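Local coordinates for protein NtrC family transcriptional regulator (Clostridium acetobutylicum ATCC 824, PDB 2Q5C) that probably regulates transcription as an NtrC-family, sigma-54-dependent activator, this piece being the N-terminal PrpR_N-type region, probably sensory, at residues 17-20 with 21-25. Sequence-based numbering, arbitrary orientation.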
ATOM      1  N   LEU A  17       5.889   9.562   1.351  1.00 19.75           N
ATOM      2  CA  LEU A  17       7.307   9.671   1.669  1.00 20.41           C
ATOM      3  C   LEU A  17       7.708  11.106   1.941  1.00 20.62           C
ATOM      4  O   LEU A  17       8.507  11.354   2.827  1.00 21.81           O
ATOM      5  CB  LEU A  17       8.192   9.064   0.567  1.00 20.66           C
ATOM      6  CG  LEU A  17       8.024   7.536   0.379  1.00 20.49           C
ATOM      7  CD1 LEU A  17       8.582   7.058  -0.968  1.00 24.06           C
ATOM      8  CD2 LEU A  17       8.676   6.765   1.537  1.00 24.14           C
ATOM      9  N   ASN A  18       7.137  12.063   1.206  0.50 21.93           N
ATOM     10  CA  ASN A  18       7.480  13.460   1.462  0.50 22.58           C
ATOM     11  C   ASN A  18       6.771  14.057   2.681  0.50 21.67           C
ATOM     12  O   ASN A  18       7.280  14.979   3.322  0.50 22.88           O
ATOM     13  CB  ASN A  18       7.219  14.326   0.231  0.50 23.49           C
ATOM     14  CG  ASN A  18       8.063  13.925  -0.957  0.50 26.36           C
ATOM     15  OD1 ASN A  18       7.568  13.867  -2.087  0.50 29.45           O
ATOM     16  ND2 ASN A  18       9.346  13.659  -0.717  0.50 27.83           N
ATOM     17  N   LEU A  19       5.592  13.541   3.009  1.00 21.44           N
ATOM     18  CA  LEU A  19       4.881  13.997   4.189  1.00 20.15           C
ATOM     19  C   LEU A  19       5.537  13.504   5.507  1.00 20.17           C
ATOM     20  O   LEU A  19       5.544  14.197   6.524  1.00 21.03           O
ATOM     21  CB  LEU A  19       3.430  13.514   4.120  1.00 21.48           C
ATOM     22  CG  LEU A  19       2.537  13.785   5.331  1.00 21.18           C
ATOM     23  CD1 LEU A  19       2.408  15.310   5.606  1.00 22.78           C
ATOM     24  CD2 LEU A  19       1.168  13.176   5.084  1.00 22.82           C
ATOM     25  N   PHE A  20       6.068  12.281   5.468  1.00 19.40           N
ATOM     26  CA  PHE A  20       6.488  11.626   6.700  1.00 19.42           C
ATOM     27  C   PHE A  20       7.506  12.450   7.525  1.00 19.34           C
ATOM     28  O   PHE A  20       7.344  12.584   8.736  1.00 19.78           O
ATOM     29  CB  PHE A  20       6.990  10.225   6.333  1.00 18.39           C
ATOM     30  CG  PHE A  20       7.337   9.323   7.504  1.00 16.58           C
ATOM     31  CD1 PHE A  20       6.335   8.841   8.337  1.00 18.46           C
ATOM     32  CD2 PHE A  20       8.647   8.886   7.721  1.00 17.12           C
ATOM     33  CE1 PHE A  20       6.647   7.980   9.400  1.00 18.43           C
ATOM     34  CE2 PHE A  20       8.950   8.008   8.785  1.00 19.09           C
ATOM     35  CZ  PHE A  20       7.946   7.568   9.592  1.00 17.76           C
ATOM     36  N   PRO A  21       8.563  13.006   6.894  1.00 19.85           N
ATOM     37  CA  PRO A  21       9.479  13.815   7.707  1.00 20.78           C
ATOM     38  C   PRO A  21       8.853  15.063   8.318  1.00 21.68           C
ATOM     39  O   PRO A  21       9.343  15.551   9.338  1.00 23.28           O
ATOM     40  CB  PRO A  21      10.592  14.228   6.726  1.00 21.89           C
ATOM     41  CG  PRO A  21      10.403  13.426   5.535  1.00 24.12           C
ATOM     42  CD  PRO A  21       9.041  12.833   5.511  1.00 19.98           C
ATOM     43  N   LYS A  22       7.798  15.586   7.692  1.00 21.06           N
ATOM     44  CA  LYS A  22       7.091  16.734   8.262  1.00 22.42           C
ATOM     45  C   LYS A  22       6.354  16.325   9.504  1.00 22.20           C
ATOM     46  O   LYS A  22       6.371  17.045  10.518  1.00 24.25           O
ATOM     47  CB  LYS A  22       6.129  17.365   7.255  1.00 22.86           C
ATOM     48  CG  LYS A  22       6.822  17.809   5.989  1.00 24.97           C
ATOM     49  CD  LYS A  22       5.796  18.250   4.956  1.00 29.60           C
ATOM     50  CE  LYS A  22       6.450  18.455   3.600  1.00 31.85           C
ATOM     51  NZ  LYS A  22       5.449  18.895   2.599  1.00 36.85           N
ATOM     52  N   LEU A  23       5.743  15.142   9.460  1.00 21.39           N
ATOM     53  CA  LEU A  23       5.056  14.639  10.646  1.00 21.61           C
ATOM     54  C   LEU A  23       6.035  14.277  11.748  1.00 21.83           C
ATOM     55  O   LEU A  23       5.729  14.418  12.933  1.00 22.76           O
ATOM     56  CB  LEU A  23       4.141  13.470  10.306  1.00 21.03           C
ATOM     57  CG  LEU A  23       3.064  13.739   9.248  1.00 20.56           C
ATOM     58  CD1 LEU A  23       2.238  12.502   8.963  1.00 22.77           C
ATOM     59  CD2 LEU A  23       2.153  14.877   9.705  1.00 22.53           C
ATOM     60  N   ALA A  24       7.232  13.848  11.367  1.00 22.44           N
ATOM     61  CA  ALA A  24       8.266  13.533  12.356  1.00 23.54           C
ATOM     62  C   ALA A  24       8.704  14.755  13.193  1.00 24.82           C
ATOM     63  O   ALA A  24       9.021  14.644  14.374  1.00 25.49           O
ATOM     64  CB  ALA A  24       9.452  12.879  11.677  1.00 23.65           C
ATOM     65  N   LEU A  25       8.687  15.946  12.582  1.00 26.75           N
ATOM     66  CA  LEU A  25       8.938  17.184  13.336  1.00 28.43           C
ATOM     67  C   LEU A  25       7.857  17.468  14.389  1.00 29.42           C
ATOM     68  O   LEU A  25       8.149  17.879  15.518  1.00 30.08           O
ATOM     69  CB  LEU A  25       9.018  18.385  12.398  1.00 29.45           C
ATOM     70  CG  LEU A  25      10.144  18.574  11.406  1.00 28.79           C
ATOM     71  CD1 LEU A  25       9.958  19.944  10.781  1.00 27.27           C
ATOM     72  CD2 LEU A  25      11.472  18.540  12.151  1.00 27.83           C
TER
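Pro21 N lies obliquely to the phenyl ring of Phe20, and across the peptide bond that joins these neighbours CB of Phe20 comes within 3.4 Å of CD of Pro21. With CG anti to the backbone N (chi1 -174°), the ring is carried off the helix onto Ile7, Leu9 and Thr33 of the sheet, and it meets the ring of Phe29 with the planes inclined at about 50°. The proline ring turns back over the preceding turn, its CD 3.1 Å from Leu17 O; lacking an N-H, Pro21 cannot donate to that carbonyl, and the helix kinks here. Lys22 N likewise makes no bond to Asn18 O and turns to Leu19 O, three residues back, in a weak bond (2.9 Å, 125° at the hydrogen) that tightens the turn locally. Regular bonding resumes at Leu23, whose N reaches Leu19 O at 3.1 Å, and Ala24 N approaches Phe20 O at 2.9 Å. The extended side chain of Lys22 runs back along the helix, bringing CE to 3.6 Å from Asn18 O. On another flank, Leu19 and Leu23 cross at a slant, Leu19 CG touching Leu23 CD1 at 3.9 Å, and both side chains also reach helix 170-187. This is a proline-kinked amphipathic helix within the right-handed beta-alpha-beta crossover of strand 6-11, helix 14-27 and strand 30-35, in the alpha/beta half whose four-stranded parallel sheet has the order 2-1-3-4.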